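Local coordinates for protein cytochrome c, putative (Shewanella oneidensis, PDB 1SP3) that carries eight covalently bound c-type hemes and probably works as a respiratory tetrathionate reductase, at residues N58-N62 and F63-I67; A228-A231 and C232-H236; W357-D361 and W362-A366; Q407-C411 and N412-N416. All coordinates share one frame; numbering follows the deposited sequence.

Contact 1: N58-N62 and F63-I67; sequences NSINN and FCVAI. With HEC (heme c), chain D; SCN (thiocyanate ion), chain B.
The side-chain amide of Asn61 is gripped from both faces at its oxygen by Phe63 and Val65. Phe63 N stands well above one face and donates to Asn61 OD1 at 2.9 Å. Val65 N comes from the opposite face, tilted 26° from the plane, and meets Asn61 OD1 at 2.7 Å. The bond to Phe63 N makes an Asx turn. At the amide nitrogen the partners are ligands. Asn61 ND2 donates to propionate oxygen O1A of the heme at 2.7 Å. It also makes a weak hydrogen bond, 3.4 Å long, to N of the thiocyanate. With both amide ends engaged, the group is fixed against a flip. CG of Asn61 lies between the backbone N and the carbonyl carbon (chi1 74°), which turns the amide back over the turn.

The ring of Phe63 meets the Asn62 amide obliquely, the planes 78° apart. Asn62 OD1 bonds to His332 ND1, and Asn62 ND2 to Thr392 OG1. Along the backbone, Asn61 N donates to Val65 O at 3.0 Å and closes the loop. A water links Ser59 O to Ile67 N. Ile67 CD1 packs against the heme at C1B, 3.4 Å away.

The thiocyanate, probably from the crystallisation liquor, binds the heme iron through its sulfur. The loop thus lines a ligand site at the iron. Asn61 could contact a ligand bound there, as it weakly does the thiocyanate.

The loop lies between strand 50-53 and helix 71-74. Phe63 stacks on His332 of strand 325-339 and meets Trp396 of strand 387-397. Phe63 also touches Trp250 of strand 246-251.

Contact 2: A228-A231 and C232-H236; sequences ATVA and CQTCH. With HEC (heme c), chain I.
Cys232 follows Ala231 directly and opens the Cys-Gln-Thr-Cys-His heme-binding motif, CXXCH. Its SG is covalently bound to heme carbon CAB. Gln233 comes next. Its chain bends at chi2 (94°), which brings OE1 within 3.7 Å of Ala231 CB, while NE2 bonds to Asn399 and Asp205. Thr234 CB points toward the 228-231 loop. Thr234 N donates to Ala231 O at 2.9 Å. Thr234 CB lies 3.7 Å from Val230 CG1, the two side chains crossing at about a right angle. The Thr234 hydroxyl bonds to Ile326 O. Val230 CG1 also packs against heme methyl CMC at 3.7 Å, so this branch touches both Thr234 and the heme.

Cys235 carries the second thioether, SG to CAC at 2.0 Å. Its CB lies over one face of the His236 ring, near the rim. Last in line, His236 NE2 binds the iron at 2.0 Å, with His218 as the other axial ligand. His236 N donates to Cys232 O, which holds the histidine on the same helical turn as the first cysteine.

Two thioethers and one metal bond from a single turn fix the heme rigidly to the chain. The bis-histidine iron is consistent with an electron-transfer role.

Contact 3: W357-D361 and W362-A366; sequences WSEFD and WNLAA
Ala365 N donates to Asp361 O at 3.0 Å in the first turn of helix 362-372. Helix 356-359 ends just before it. Phe360 takes a positive phi of 68° there, and the chain swings into the new helix through Asp361. Asp361 is the N-cap of that helix. Leu364 N donates to Asp361 OD1 at 3.0 Å, coming from above the carboxylate plane. The carboxylate can do this because CG points anti to the backbone N (chi1 174°) and lies beside the carbonyl carbon, over the start of the helix. The negative group at the N-terminal end would probably be stabilised by the helix dipole.

Two consecutive helices, 356-359 and 362-372, are thus joined by the two-residue link Phe360-Asp361, with an N-cap at the start of the second. With an alanine at Asp361, Leu364 N would probably lack its capping acceptor and the first turn of the helix would be likely to fray. The Leu364 side chain crosses that of Asp361 at about a right angle, Leu364 CB 3.5 Å from Asp361 CG. Leu364 CD1 reaches back to Glu359 CB at 4.1 Å, bridging to the preceding helix. On the buried side, Trp362 stacks on Tyr356 and meets Phe389 edge-to-face. Asn363 ND2 bonds to Tyr383 OH.

Contact 4: Q407-C411 and N412-N416; sequences QALNC and NDCHN. With HEC (heme c), chain J.
Cys411, Cys414 and His415 form a CXXCH heme-binding motif and make the first shell around the heme. Cys411 SG is covalently bound to CAB at 1.8 Å, and Cys414 SG to CAC at 2.0 Å. His415 NE2 binds the iron at 2.0 Å, with His226 as the other axial ligand. Leu409 and Asn410 turn their carbonyl oxygens toward heme methyl CMC.

The next shell sets the turn that carries these groups. Cys411 O accepts from His415 N at 2.9 Å, and more weakly from Cys414 N. Two N-H groups thus converge on this one oxygen and fix the histidine backbone over the heme. The imidazole has a second hold, since His415 ND1 bonds to Asp431 OD1. That bond would probably fix the rotation of the ring and could raise its electron-donating character.

Further out, Asp413 and Asn410 grip each other twice. Asp413 N donates to Asn410 O at 2.7 Å, and Asn410 N donates to Asp413 OD2 at 2.7 Å, on the lone pair away from the other carboxylate oxygen. Leu409 CD2 lies against Asp413 CG at 3.9 Å. A valine in place of Asp413 would probably leave Asn410 N without this acceptor and the entry to the turn freer to shift.

Beyond the motif, Asn416 ND2 donates to Asn412 OD1 at 2.8 Å, and that oxygen lies close to the plane of the Asn416 amide.

Overall arrangement
Contact 1 is fully buried and lies nearest the middle of the chain, about 11 Å from its centre. Contact 2 is also buried, while contacts 3 and 4 are partly exposed. Contacts 2 and 4 share the same chemistry, two thioethers and an iron-bound histidine each. They touch, with Leu409 N probably bonded to Cys235 O, and their centres lie about 12 Å apart. Contact 1 has no thioether of its own; its amide bonds a heme propionate, and the heme's cysteines lie elsewhere in the chain. Contact 3 binds no heme. It joins two helices about 45 Å from contact 2, centre to centre, across the chain's centre, and relies on a carboxylate cap.

Contact 1: N58-N62 and F63-I67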
# COMPACT_ATOMS: atom_id res chain seq x y z
N ASN A 58 -4.98 -8.48 -8.43
CA ASN A 58 -6.26 -8.10 -8.99
C ASN A 58 -6.68 -6.65 -8.69
O ASN A 58 -7.83 -6.35 -8.77
CB ASN A 58 -7.29 -9.11 -8.48
CG ASN A 58 -6.87 -10.52 -8.78
OD1 ASN A 58 -6.63 -10.82 -9.90
ND2 ASN A 58 -6.66 -11.34 -7.77
N SER A 59 -5.79 -5.77 -8.26
CA SER A 59 -6.30 -4.49 -7.80
C SER A 59 -6.15 -3.45 -8.85
O SER A 59 -5.20 -3.48 -9.64
CB SER A 59 -5.57 -4.02 -6.51
OG SER A 59 -5.96 -4.89 -5.44
N ILE A 60 -7.04 -2.48 -8.80
CA ILE A 60 -6.88 -1.26 -9.64
C ILE A 60 -6.66 -0.06 -8.70
O ILE A 60 -7.44 0.12 -7.72
CB ILE A 60 -8.14 -1.10 -10.53
CG1 ILE A 60 -8.11 -2.25 -11.54
CG2 ILE A 60 -8.14 0.19 -11.36
CD1 ILE A 60 -9.31 -2.27 -12.58
N ASN A 61 -5.61 0.74 -8.96
CA ASN A 61 -5.36 1.95 -8.15
C ASN A 61 -5.23 3.16 -9.04
O ASN A 61 -5.38 3.03 -10.28
CB ASN A 61 -4.16 1.79 -7.17
CG ASN A 61 -2.78 1.80 -7.88
OD1 ASN A 61 -2.62 2.31 -9.02
ND2 ASN A 61 -1.73 1.33 -7.16
N ASN A 62 -5.08 4.35 -8.46
CA ASN A 62 -4.93 5.57 -9.27
C ASN A 62 -3.47 6.10 -9.33
O ASN A 62 -3.19 7.30 -9.54
CB ASN A 62 -5.94 6.68 -8.91
CG ASN A 62 -5.88 7.13 -7.42
OD1 ASN A 62 -4.94 6.76 -6.68
ND2 ASN A 62 -6.90 7.89 -6.98
N PHE A 63 -2.53 5.17 -9.14
CA PHE A 63 -1.09 5.48 -9.28
C PHE A 63 -0.71 4.85 -10.63
O PHE A 63 -1.19 5.34 -11.70
CB PHE A 63 -0.31 4.86 -8.12
CG PHE A 63 -0.36 5.68 -6.84
CD1 PHE A 63 -1.23 5.33 -5.80
CD2 PHE A 63 0.45 6.80 -6.69
CE1 PHE A 63 -1.29 6.10 -4.66
CE2 PHE A 63 0.42 7.56 -5.56
CZ PHE A 63 -0.43 7.21 -4.53
N CYS A 64 -0.03 3.70 -10.59
CA CYS A 64 0.30 2.97 -11.82
C CYS A 64 -0.84 2.16 -12.39
O CYS A 64 -0.70 1.57 -13.48
CB CYS A 64 1.64 2.17 -11.66
SG CYS A 64 3.13 3.33 -11.49
N VAL A 65 -1.96 2.08 -11.66
CA VAL A 65 -3.18 1.45 -12.18
C VAL A 65 -3.23 -0.07 -11.96
O VAL A 65 -4.05 -0.56 -11.18
CB VAL A 65 -3.47 1.80 -13.67
CG1 VAL A 65 -4.88 1.25 -14.09
CG2 VAL A 65 -3.48 3.34 -13.88
N ALA A 66 -2.39 -0.83 -12.65
CA ALA A 66 -2.55 -2.25 -12.61
C ALA A 66 -1.33 -2.92 -13.15
O ALA A 66 -0.67 -2.47 -14.14
CB ALA A 66 -3.75 -2.73 -13.40
N ILE A 67 -1.07 -4.04 -12.49
CA ILE A 67 0.07 -4.90 -12.80
C ILE A 67 0.16 -5.56 -14.18
O ILE A 67 1.29 -5.72 -14.71
CB ILE A 67 0.14 -5.92 -11.64
CG1 ILE A 67 1.32 -5.55 -10.83
CG2 ILE A 67 -0.08 -7.44 -11.97
CD1 ILE A 67 0.87 -4.73 -9.70
FE HEC D . 2.75 -1.81 -6.02
CHA HEC D . 0.25 -2.53 -3.65
CHB HEC D . 0.32 -1.58 -8.47
CHC HEC D . 5.15 -1.38 -8.42
CHD HEC D . 5.15 -1.85 -3.63
NA HEC D . 0.63 -1.98 -6.08
C1A HEC D . -0.19 -2.29 -4.98
C2A HEC D . -1.57 -2.31 -5.46
C3A HEC D . -1.57 -2.06 -6.80
C4A HEC D . -0.17 -1.84 -7.20
CMA HEC D . -2.86 -1.99 -7.73
CAA HEC D . -2.84 -2.56 -4.56
CBA HEC D . -3.59 -1.23 -4.28
CGA HEC D . -2.61 -0.15 -3.75
O1A HEC D . -2.25 0.76 -4.56
O2A HEC D . -2.11 -0.13 -2.55
NB HEC D . 2.78 -1.53 -8.05
C1B HEC D . 1.62 -1.53 -8.87
C2B HEC D . 2.03 -1.42 -10.25
C3B HEC D . 3.38 -1.32 -10.23
C4B HEC D . 3.84 -1.42 -8.84
CMB HEC D . 1.02 -1.36 -11.45
CAB HEC D . 4.36 -1.20 -11.42
CBB HEC D . 4.05 -0.48 -12.55
NC HEC D . 4.88 -1.60 -6.03
C1C HEC D . 5.65 -1.44 -7.14
C2C HEC D . 7.02 -1.33 -6.73
C3C HEC D . 7.03 -1.43 -5.35
C4C HEC D . 5.66 -1.63 -4.91
CMC HEC D . 8.18 -1.14 -7.76
CAC HEC D . 8.28 -1.37 -4.39
CBC HEC D . 9.18 -0.33 -4.29
ND HEC D . 2.71 -2.11 -3.93
C1D HEC D . 3.89 -2.20 -3.21
C2D HEC D . 3.50 -2.66 -1.86
C3D HEC D . 1.98 -2.88 -1.84
C4D HEC D . 1.57 -2.51 -3.18
CMD HEC D . 4.45 -2.89 -0.68
CAD HEC D . 1.07 -3.32 -0.63
CBD HEC D . 0.64 -2.04 0.09
CGD HEC D . -0.08 -2.27 1.44
O1D HEC D . 0.08 -1.36 2.28
O2D HEC D . -0.83 -3.28 1.76
S SCN B . 2.42 0.48 -5.50
C SCN B . 1.89 1.29 -6.86
N SCN B . 1.52 1.78 -7.85
O HOH W 1 -2.92 -4.96 -10.31

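Contact 2: A228-A231 and C232-H236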
# COMPACT_ATOMS: atom_id res chain seq x y z
N ALA A 228 -14.34 4.69 22.50
CA ALA A 228 -15.37 3.83 21.91
C ALA A 228 -15.75 4.33 20.50
O ALA A 228 -16.45 3.64 19.74
CB ALA A 228 -16.61 3.77 22.77
N THR A 229 -15.31 5.56 20.14
CA THR A 229 -15.80 6.17 18.90
C THR A 229 -14.64 6.58 17.96
O THR A 229 -14.75 6.68 16.72
CB THR A 229 -16.65 7.43 19.32
OG1 THR A 229 -17.90 6.98 19.84
CG2 THR A 229 -17.08 8.31 18.12
N VAL A 230 -13.58 6.95 18.57
CA VAL A 230 -12.42 7.52 17.89
C VAL A 230 -11.27 6.49 18.04
O VAL A 230 -10.86 6.12 19.19
CB VAL A 230 -12.03 8.87 18.44
CG1 VAL A 230 -10.89 9.37 17.66
CG2 VAL A 230 -13.19 9.87 18.37
N ALA A 231 -10.75 6.06 16.89
CA ALA A 231 -9.64 5.08 16.85
C ALA A 231 -8.43 5.67 17.45
O ALA A 231 -8.18 6.87 17.26
CB ALA A 231 -9.31 4.71 15.40
N CYS A 232 -7.61 4.86 18.12
CA CYS A 232 -6.37 5.40 18.69
C CYS A 232 -5.59 6.16 17.65
O CYS A 232 -5.02 7.23 17.90
CB CYS A 232 -5.45 4.27 19.27
SG CYS A 232 -6.27 2.99 20.21
N GLN A 233 -5.49 5.55 16.47
CA GLN A 233 -4.70 6.09 15.34
C GLN A 233 -5.13 7.51 15.02
O GLN A 233 -4.32 8.34 14.67
CB GLN A 233 -4.95 5.21 14.10
CG GLN A 233 -4.22 3.82 14.16
CD GLN A 233 -5.08 2.76 14.70
OE1 GLN A 233 -5.98 3.02 15.54
NE2 GLN A 233 -4.89 1.52 14.19
N THR A 234 -6.41 7.85 15.14
CA THR A 234 -6.83 9.23 14.85
C THR A 234 -6.14 10.32 15.67
O THR A 234 -5.59 11.30 15.14
CB THR A 234 -8.39 9.28 14.94
OG1 THR A 234 -8.91 8.47 13.89
CG2 THR A 234 -9.00 10.74 14.70
N CYS A 235 -6.16 10.18 17.00
CA CYS A 235 -5.48 11.19 17.83
C CYS A 235 -3.94 11.13 17.80
O CYS A 235 -3.25 12.13 17.93
CB CYS A 235 -6.01 11.07 19.25
SG CYS A 235 -7.80 11.54 19.28
N HIS A 236 -3.40 9.94 17.60
CA HIS A 236 -1.99 9.66 17.82
C HIS A 236 -1.16 9.64 16.57
O HIS A 236 0.07 9.52 16.64
CB HIS A 236 -1.89 8.35 18.55
CG HIS A 236 -2.29 8.49 19.99
ND1 HIS A 236 -1.57 9.28 20.86
CD2 HIS A 236 -3.34 8.02 20.69
CE1 HIS A 236 -2.14 9.27 22.03
NE2 HIS A 236 -3.19 8.47 21.98
FE HEC I . -4.18 8.54 23.71
CHA HEC I . -1.91 9.95 25.55
CHB HEC I . -2.60 5.52 23.86
CHC HEC I . -6.96 6.90 22.24
CHD HEC I . -5.64 11.49 22.96
NA HEC I . -2.52 7.79 24.62
C1A HEC I . -1.77 8.59 25.42
C2A HEC I . -0.69 7.76 25.90
C3A HEC I . -0.86 6.51 25.48
C4A HEC I . -2.01 6.52 24.59
CMA HEC I . 0.06 5.31 25.84
CAA HEC I . 0.39 8.26 26.89
CBA HEC I . -0.27 8.20 28.27
CGA HEC I . 0.64 8.82 29.31
O1A HEC I . 1.63 8.20 29.68
O2A HEC I . 0.42 9.98 29.72
NB HEC I . -4.70 6.63 23.18
C1B HEC I . -3.82 5.56 23.26
C2B HEC I . -4.48 4.41 22.77
C3B HEC I . -5.68 4.77 22.39
C4B HEC I . -5.85 6.16 22.62
CMB HEC I . -3.86 3.00 22.82
CAB HEC I . -6.79 3.83 21.85
CBB HEC I . -7.10 2.88 22.77
NC HEC I . -5.98 9.08 22.76
C1C HEC I . -6.90 8.25 22.18
C2C HEC I . -7.87 9.07 21.56
C3C HEC I . -7.50 10.37 21.74
C4C HEC I . -6.29 10.38 22.53
CMC HEC I . -9.06 8.47 20.77
CAC HEC I . -8.20 11.67 21.21
CBC HEC I . -9.56 11.92 21.23
ND HEC I . -3.87 10.43 24.12
C1D HEC I . -4.55 11.54 23.74
C2D HEC I . -3.98 12.73 24.34
C3D HEC I . -2.78 12.23 25.03
C4D HEC I . -2.81 10.80 24.92
CMD HEC I . -4.45 14.22 24.12
CAD HEC I . -1.73 13.07 25.88
CBD HEC I . -2.39 13.21 27.27
CGD HEC I . -1.76 12.12 28.12
O1D HEC I . -0.46 12.07 28.17
O2D HEC I . -2.54 11.29 28.74

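Contact 3: W357-D361 and W362-A366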
# COMPACT_ATOMS: atom_id res chain seq x y z
N TRP A 357 4.74 4.52 -22.01
CA TRP A 357 6.04 5.14 -21.73
C TRP A 357 7.09 5.08 -22.88
O TRP A 357 8.04 5.91 -22.88
CB TRP A 357 6.67 4.63 -20.45
CG TRP A 357 5.94 5.03 -19.25
CD1 TRP A 357 5.02 6.06 -19.12
CD2 TRP A 357 6.01 4.39 -17.98
NE1 TRP A 357 4.54 6.09 -17.83
CE2 TRP A 357 5.13 5.09 -17.11
CE3 TRP A 357 6.76 3.31 -17.47
CZ2 TRP A 357 4.94 4.71 -15.75
CZ3 TRP A 357 6.59 2.93 -16.15
CH2 TRP A 357 5.67 3.64 -15.30
N SER A 358 6.91 4.16 -23.83
CA SER A 358 7.72 4.33 -25.06
C SER A 358 7.00 4.92 -26.27
O SER A 358 7.57 5.74 -26.98
CB SER A 358 8.56 3.12 -25.44
OG SER A 358 7.80 1.97 -25.32
N GLU A 359 5.78 4.50 -26.52
CA GLU A 359 5.11 4.97 -27.72
C GLU A 359 4.18 6.21 -27.52
O GLU A 359 4.00 6.96 -28.46
CB GLU A 359 4.41 3.80 -28.42
CG GLU A 359 5.35 2.73 -28.99
CD GLU A 359 6.31 3.26 -30.07
OE1 GLU A 359 5.92 4.10 -30.94
OE2 GLU A 359 7.48 2.82 -30.05
N PHE A 360 3.63 6.45 -26.32
CA PHE A 360 2.88 7.69 -26.02
C PHE A 360 1.59 7.73 -26.80
O PHE A 360 1.06 8.80 -27.14
CB PHE A 360 3.66 8.99 -26.27
CG PHE A 360 4.81 9.18 -25.32
CD1 PHE A 360 6.12 9.11 -25.78
CD2 PHE A 360 4.58 9.35 -23.95
CE1 PHE A 360 7.22 9.22 -24.86
CE2 PHE A 360 5.62 9.46 -23.06
CZ PHE A 360 6.96 9.41 -23.52
N ASP A 361 1.08 6.53 -26.98
CA ASP A 361 -0.15 6.27 -27.70
C ASP A 361 -1.08 5.50 -26.78
O ASP A 361 -0.97 4.29 -26.63
CB ASP A 361 0.23 5.44 -28.93
CG ASP A 361 -0.93 4.96 -29.72
OD1 ASP A 361 -2.10 4.97 -29.27
OD2 ASP A 361 -0.73 4.49 -30.87
N TRP A 362 -2.05 6.21 -26.24
CA TRP A 362 -3.00 5.62 -25.33
C TRP A 362 -3.85 4.51 -25.92
O TRP A 362 -4.26 3.60 -25.18
CB TRP A 362 -3.91 6.69 -24.71
CG TRP A 362 -3.30 7.43 -23.57
CD1 TRP A 362 -3.04 8.77 -23.51
CD2 TRP A 362 -2.85 6.89 -22.34
NE1 TRP A 362 -2.45 9.09 -22.31
CE2 TRP A 362 -2.34 7.97 -21.56
CE3 TRP A 362 -2.83 5.59 -21.79
CZ2 TRP A 362 -1.86 7.80 -20.25
CZ3 TRP A 362 -2.31 5.42 -20.48
CH2 TRP A 362 -1.84 6.52 -19.74
N ASN A 363 -4.18 4.58 -27.22
CA ASN A 363 -5.05 3.54 -27.82
C ASN A 363 -4.31 2.23 -27.83
O ASN A 363 -4.86 1.24 -27.52
CB ASN A 363 -5.55 3.83 -29.30
CG ASN A 363 -6.58 4.97 -29.40
OD1 ASN A 363 -6.27 6.08 -29.92
ND2 ASN A 363 -7.82 4.71 -28.99
N LEU A 364 -3.08 2.25 -28.30
CA LEU A 364 -2.18 1.09 -28.29
C LEU A 364 -1.95 0.59 -26.84
O LEU A 364 -2.04 -0.61 -26.58
CB LEU A 364 -0.83 1.55 -28.83
CG LEU A 364 0.19 0.63 -29.57
CD1 LEU A 364 1.66 0.87 -29.19
CD2 LEU A 364 -0.18 -0.88 -29.71
N ALA A 365 -1.63 1.50 -25.91
CA ALA A 365 -1.47 1.08 -24.50
C ALA A 365 -2.76 0.43 -23.95
O ALA A 365 -2.72 -0.64 -23.35
CB ALA A 365 -0.95 2.23 -23.62
N ALA A 366 -3.91 1.02 -24.24
CA ALA A 366 -5.20 0.42 -23.87
C ALA A 366 -5.44 -0.95 -24.46
O ALA A 366 -5.90 -1.88 -23.75
CB ALA A 366 -6.37 1.34 -24.28

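Contact 4: Q407-C411 and N412-N416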
# COMPACT_ATOMS: atom_id res chain seq x y z
N GLN A 407 2.14 15.50 21.08
CA GLN A 407 1.57 15.93 19.81
C GLN A 407 0.30 15.17 19.38
O GLN A 407 -0.10 15.32 18.25
CB GLN A 407 2.57 15.89 18.66
CG GLN A 407 3.88 15.40 19.01
CD GLN A 407 4.76 16.46 19.56
OE1 GLN A 407 5.71 16.16 20.31
NE2 GLN A 407 4.45 17.73 19.23
N ALA A 408 -0.32 14.41 20.26
CA ALA A 408 -1.64 13.82 19.98
C ALA A 408 -2.63 14.92 19.80
O ALA A 408 -2.47 15.96 20.41
CB ALA A 408 -2.12 12.88 21.12
N LEU A 409 -3.64 14.69 18.93
CA LEU A 409 -4.71 15.64 18.77
C LEU A 409 -5.29 15.91 20.17
O LEU A 409 -5.56 14.97 20.87
CB LEU A 409 -5.79 15.08 17.87
CG LEU A 409 -5.38 14.79 16.42
CD1 LEU A 409 -6.62 14.56 15.56
CD2 LEU A 409 -4.54 16.08 15.98
N ASN A 410 -5.40 17.18 20.58
CA ASN A 410 -6.09 17.48 21.83
C ASN A 410 -7.45 18.17 21.58
O ASN A 410 -7.81 18.40 20.43
CB ASN A 410 -5.17 18.25 22.78
CG ASN A 410 -5.05 17.58 24.22
OD1 ASN A 410 -6.04 17.11 24.81
ND2 ASN A 410 -3.81 17.57 24.77
N CYS A 411 -8.20 18.42 22.64
CA CYS A 411 -9.58 18.86 22.57
C CYS A 411 -9.81 19.89 21.52
O CYS A 411 -10.74 19.74 20.77
CB CYS A 411 -10.12 19.37 23.91
SG CYS A 411 -9.40 18.47 25.35
N ASN A 412 -8.91 20.89 21.45
CA ASN A 412 -9.05 22.02 20.51
C ASN A 412 -8.63 21.76 19.05
O ASN A 412 -8.90 22.59 18.14
CB ASN A 412 -8.43 23.29 21.05
CG ASN A 412 -9.23 23.86 22.16
OD1 ASN A 412 -10.24 24.48 21.95
ND2 ASN A 412 -8.81 23.60 23.39
N ASP A 413 -8.12 20.55 18.81
CA ASP A 413 -7.91 20.14 17.44
C ASP A 413 -9.17 19.76 16.74
O ASP A 413 -9.27 19.93 15.53
CB ASP A 413 -6.93 19.00 17.37
CG ASP A 413 -5.53 19.46 17.70
OD1 ASP A 413 -5.13 20.42 17.03
OD2 ASP A 413 -4.83 19.00 18.65
N CYS A 414 -10.12 19.23 17.51
CA CYS A 414 -11.44 18.85 16.98
C CYS A 414 -12.57 19.74 17.39
O CYS A 414 -13.43 19.97 16.57
CB CYS A 414 -11.81 17.43 17.41
SG CYS A 414 -10.52 16.23 16.86
N HIS A 415 -12.61 20.21 18.66
CA HIS A 415 -13.76 20.96 19.20
C HIS A 415 -13.46 22.47 19.12
O HIS A 415 -12.34 22.82 18.73
CB HIS A 415 -14.13 20.52 20.66
CG HIS A 415 -14.55 19.07 20.76
ND1 HIS A 415 -15.73 18.60 20.24
CD2 HIS A 415 -13.92 17.99 21.26
CE1 HIS A 415 -15.82 17.30 20.43
NE2 HIS A 415 -14.75 16.90 21.08
N ASN A 416 -14.44 23.32 19.44
CA ASN A 416 -14.21 24.79 19.49
C ASN A 416 -13.72 25.29 18.13
O ASN A 416 -14.32 25.02 17.11
CB ASN A 416 -13.21 25.14 20.62
CG ASN A 416 -13.74 24.81 22.00
OD1 ASN A 416 -14.95 24.76 22.20
ND2 ASN A 416 -12.84 24.51 22.93
FE HEC J . -14.35 15.11 21.98
CHA HEC J . -17.62 14.10 21.90
CHB HEC J . -14.96 16.76 24.86
CHC HEC J . -10.98 15.61 22.50
CHD HEC J . -13.75 14.19 18.83
NA HEC J . -16.00 15.34 23.18
C1A HEC J . -17.27 14.91 22.93
C2A HEC J . -18.17 15.49 23.94
C3A HEC J . -17.43 16.23 24.77
C4A HEC J . -16.05 16.13 24.30
CMA HEC J . -17.89 17.09 25.99
CAA HEC J . -19.70 15.25 23.95
CBA HEC J . -19.93 13.84 24.50
CGA HEC J . -19.57 13.73 25.99
O1A HEC J . -20.35 14.27 26.88
O2A HEC J . -18.52 13.05 26.27
NB HEC J . -13.16 16.01 23.43
C1B HEC J . -13.65 16.58 24.56
C2B HEC J . -12.56 17.00 25.36
C3B HEC J . -11.45 16.64 24.71
C4B HEC J . -11.83 16.04 23.49
CMB HEC J . -12.68 17.74 26.76
CAB HEC J . -10.00 16.81 25.23
CBB HEC J . -9.57 16.04 26.29
NC HEC J . -12.68 15.00 20.91
C1C HEC J . -11.38 15.28 21.24
C2C HEC J . -10.53 15.11 20.10
C3C HEC J . -11.32 14.75 19.09
C4C HEC J . -12.68 14.66 19.57
CMC HEC J . -9.00 15.35 20.10
CAC HEC J . -11.02 14.39 17.58
CBC HEC J . -10.22 13.44 17.01
ND HEC J . -15.56 14.32 20.53
C1D HEC J . -15.02 13.86 19.34
C2D HEC J . -16.02 13.05 18.74
C3D HEC J . -17.18 13.04 19.69
C4D HEC J . -16.81 13.84 20.79
CMD HEC J . -15.95 12.29 17.41
CAD HEC J . -18.51 12.30 19.53
CBD HEC J . -18.42 11.00 20.38
CGD HEC J . -19.74 10.31 20.22
O1D HEC J . -20.30 10.18 19.11
O2D HEC J . -20.29 9.89 21.22